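Local coordinates for protein arabinan-endo 1,5-alpha-l-arabinase (Bacillus subtilis, PDB 1UV4) that cuts internal alpha-1,5 linkages of linear and branched arabinan in plant cell-wall degradation, with a bound calcium cofactor, at residues 198-202 against 254-258. Residues are numbered along the deposited sequence; the frame is centred on the assembly and turned at random.
Sequences LMVSF and GGQDI. With CA (calcium ion), chain D.
Gln256 reaches across to Met199 and Ser201 where two neighbouring blades of the five-bladed family 43 beta-propeller face each other, strand 195-203 in one and strand 250-259 in the next. Segments 198-202 and 254-258 run nearly antiparallel yet belong to different sheets, and no backbone-to-backbone hydrogen bond joins them; each bond uses at least one side chain. From CB of Gln256, CG lies between the backbone N and the carbonyl carbon (chi1 74°), and its methylene packs 4.1 Å from CB of Met199, with SD of that methionine also alongside. The chain then bends at chi2, which carries the amide along the other strand. CD comes over the backbone of Val200, NE2 lies 3.5 Å from Met199 O, too long to count as a firm bond, and OE1 ends at Ser201, accepting a hydrogen bond from OG at 2.7 Å. The hydroxyl approaches OE1 at a C=O...O angle of 129°, tilted 19° from the carbonyl plane. Ser201 OG also accepts a hydrogen bond from Gly255 N (2.8 Å), so one buried hydroxyl ties together the backbone and the side chain of the opposing strand, close to the probable proton donor Glu185. At the other end Met199, extended beyond CG, lays CE against Ile258 CD1. Between Gln256 and Ile258, the side chain of Asp257 leaves the backbone away from 198-202, and its carboxylate binds a calcium ion, shared with Glu135 and Asp77, through OD1 at 2.3 Å and OD2 at 2.6 Å.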
ATOM      1  N   LEU A 198       1.851   3.010 -12.150  1.00 12.58           N
ATOM      2  CA  LEU A 198       1.174   3.338 -10.893  1.00 12.60           C
ATOM      3  C   LEU A 198      -0.184   2.637 -10.866  1.00 13.04           C
ATOM      4  O   LEU A 198      -0.974   2.786 -11.789  1.00 13.65           O
ATOM      5  CB  LEU A 198       0.960   4.815 -10.773  1.00 12.98           C
ATOM      6  CG  LEU A 198       0.180   5.275  -9.543  1.00 14.15           C
ATOM      7  CD1 LEU A 198       0.907   4.993  -8.236  1.00 14.15           C
ATOM      8  CD2 LEU A 198      -0.093   6.776  -9.660  1.00 13.66           C
ATOM      9  N   MET A 199      -0.444   1.841  -9.846  1.00 13.09           N
ATOM     10  CA  MET A 199      -1.773   1.357  -9.551  1.00 13.00           C
ATOM     11  C   MET A 199      -2.279   2.036  -8.283  1.00 12.84           C
ATOM     12  O   MET A 199      -1.513   2.281  -7.363  1.00 13.81           O
ATOM     13  CB  MET A 199      -1.788  -0.139  -9.309  1.00 14.57           C
ATOM     14  CG  MET A 199      -1.267  -0.944 -10.398  1.00 15.29           C
ATOM     15  SD  MET A 199      -1.527  -2.731 -10.031  1.00 21.77           S
ATOM     16  CE  MET A 199      -0.909  -3.479 -11.496  1.00 18.50           C
ATOM     17  N   VAL A 200      -3.564   2.377  -8.263  1.00 12.65           N
ATOM     18  CA  VAL A 200      -4.202   2.929  -7.084  1.00 13.57           C
ATOM     19  C   VAL A 200      -5.517   2.175  -6.854  1.00 12.50           C
ATOM     20  O   VAL A 200      -6.032   1.503  -7.741  1.00 13.45           O
ATOM     21  CB  VAL A 200      -4.476   4.444  -7.211  1.00 13.05           C
ATOM     22  CG1 VAL A 200      -3.219   5.181  -7.464  1.00 14.10           C
ATOM     23  CG2 VAL A 200      -5.478   4.731  -8.313  1.00 14.92           C
ATOM     24  N   SER A 201      -6.006   2.206  -5.621  1.00 12.32           N
ATOM     25  CA  SER A 201      -7.372   1.804  -5.329  1.00 12.16           C
ATOM     26  C   SER A 201      -8.296   3.014  -5.480  1.00 12.63           C
ATOM     27  O   SER A 201      -8.036   4.045  -4.881  1.00 12.69           O
ATOM     28  CB  SER A 201      -7.438   1.253  -3.909  1.00 12.49           C
ATOM     29  OG  SER A 201      -6.640   0.095  -3.788  1.00 14.03           O
ATOM     30  N   PHE A 202      -9.324   2.909  -6.309  1.00 12.81           N
ATOM     31  CA  PHE A 202     -10.422   3.867  -6.325  1.00 12.84           C
ATOM     32  C   PHE A 202     -11.377   3.393  -5.229  1.00 13.81           C
ATOM     33  O   PHE A 202     -11.678   2.200  -5.156  1.00 15.57           O
ATOM     34  CB  PHE A 202     -11.164   3.854  -7.679  1.00 12.58           C
ATOM     35  CG  PHE A 202     -10.511   4.642  -8.786  1.00 13.30           C
ATOM     36  CD1 PHE A 202      -9.305   5.308  -8.615  1.00 12.29           C
ATOM     37  CD2 PHE A 202     -11.121   4.675 -10.025  1.00 15.06           C
ATOM     38  CE1 PHE A 202      -8.696   5.991  -9.664  1.00 14.52           C
ATOM     39  CE2 PHE A 202     -10.558   5.398 -11.065  1.00 15.65           C
ATOM     40  CZ  PHE A 202      -9.346   6.069 -10.878  1.00 14.33           C
ATOM     41  N   GLY A 254      -8.966  -4.001  -3.640  1.00 13.31           N
ATOM     42  CA  GLY A 254      -8.104  -2.861  -3.400  1.00 13.20           C
ATOM     43  C   GLY A 254      -6.960  -3.172  -2.492  1.00 13.17           C
ATOM     44  O   GLY A 254      -6.692  -4.343  -2.181  1.00 12.31           O
ATOM     45  N   GLY A 255      -6.255  -2.136  -2.066  1.00 12.29           N
ATOM     46  CA  GLY A 255      -5.104  -2.345  -1.223  1.00 12.89           C
ATOM     47  C   GLY A 255      -4.029  -3.136  -1.912  1.00 12.87           C
ATOM     48  O   GLY A 255      -3.247  -3.847  -1.275  1.00 13.95           O
ATOM     49  N   GLN A 256      -3.949  -3.005  -3.233  1.00 13.00           N
ATOM     50  CA  GLN A 256      -3.083  -3.861  -4.039  1.00 13.78           C
ATOM     51  C   GLN A 256      -1.619  -3.512  -3.890  1.00 12.94           C
ATOM     52  O   GLN A 256      -1.233  -2.357  -3.642  1.00 13.26           O
ATOM     53  CB  GLN A 256      -3.513  -3.763  -5.492  1.00 13.29           C
ATOM     54  CG  GLN A 256      -3.122  -2.435  -6.188  1.00 15.50           C
ATOM     55  CD  GLN A 256      -3.900  -1.221  -5.662  1.00 11.93           C
ATOM     56  OE1 GLN A 256      -5.105  -1.317  -5.443  1.00 16.42           O
ATOM     57  NE2 GLN A 256      -3.177  -0.109  -5.414  1.00 15.13           N
ATOM     58  N   ASP A 257      -0.769  -4.541  -3.993  1.00 12.74           N
ATOM     59  CA  ASP A 257       0.665  -4.332  -3.932  1.00 12.99           C
ATOM     60  C   ASP A 257       1.345  -5.266  -4.878  1.00 13.43           C
ATOM     61  O   ASP A 257       0.912  -6.421  -5.048  1.00 12.85           O
ATOM     62  CB  ASP A 257       1.146  -4.541  -2.489  1.00 12.81           C
ATOM     63  CG  ASP A 257       2.463  -3.918  -2.241  1.00 16.05           C
ATOM     64  OD1 ASP A 257       2.838  -2.899  -2.872  1.00 20.39           O
ATOM     65  OD2 ASP A 257       3.187  -4.366  -1.394  1.00 16.02           O
ATOM     66  N   ILE A 258       2.302  -4.716  -5.612  1.00 15.34           N
ATOM     67  CA  ILE A 258       3.111  -5.488  -6.585  1.00 15.76           C
ATOM     68  C   ILE A 258       4.273  -6.069  -5.841  1.00 15.83           C
ATOM     69  O   ILE A 258       5.057  -5.321  -5.191  1.00 15.63           O
ATOM     70  CB  ILE A 258       3.587  -4.622  -7.725  1.00 15.30           C
ATOM     71  CG1 ILE A 258       2.394  -4.119  -8.550  1.00 15.19           C
ATOM     72  CG2 ILE A 258       4.467  -5.461  -8.619  1.00 15.88           C
ATOM     73  CD1 ILE A 258       2.741  -2.863  -9.445  1.00 16.92           C
TER
HETATM   74 CA    CA D1294       4.950  -2.508  -2.003  1.00 13.77          CA
HETATM   75  O   HOH W   1       5.470  -2.578  -4.288  1.00 12.88           O
HETATM   76  O   HOH W   2       6.104  -4.810  -2.928  0.50 13.49           O
HETATM   77  O   HOH W   3       7.206  -1.625  -1.688  1.00 14.60           O
HETATM   78  O   HOH W   4       5.938  -4.254  -0.831  0.50 15.01           O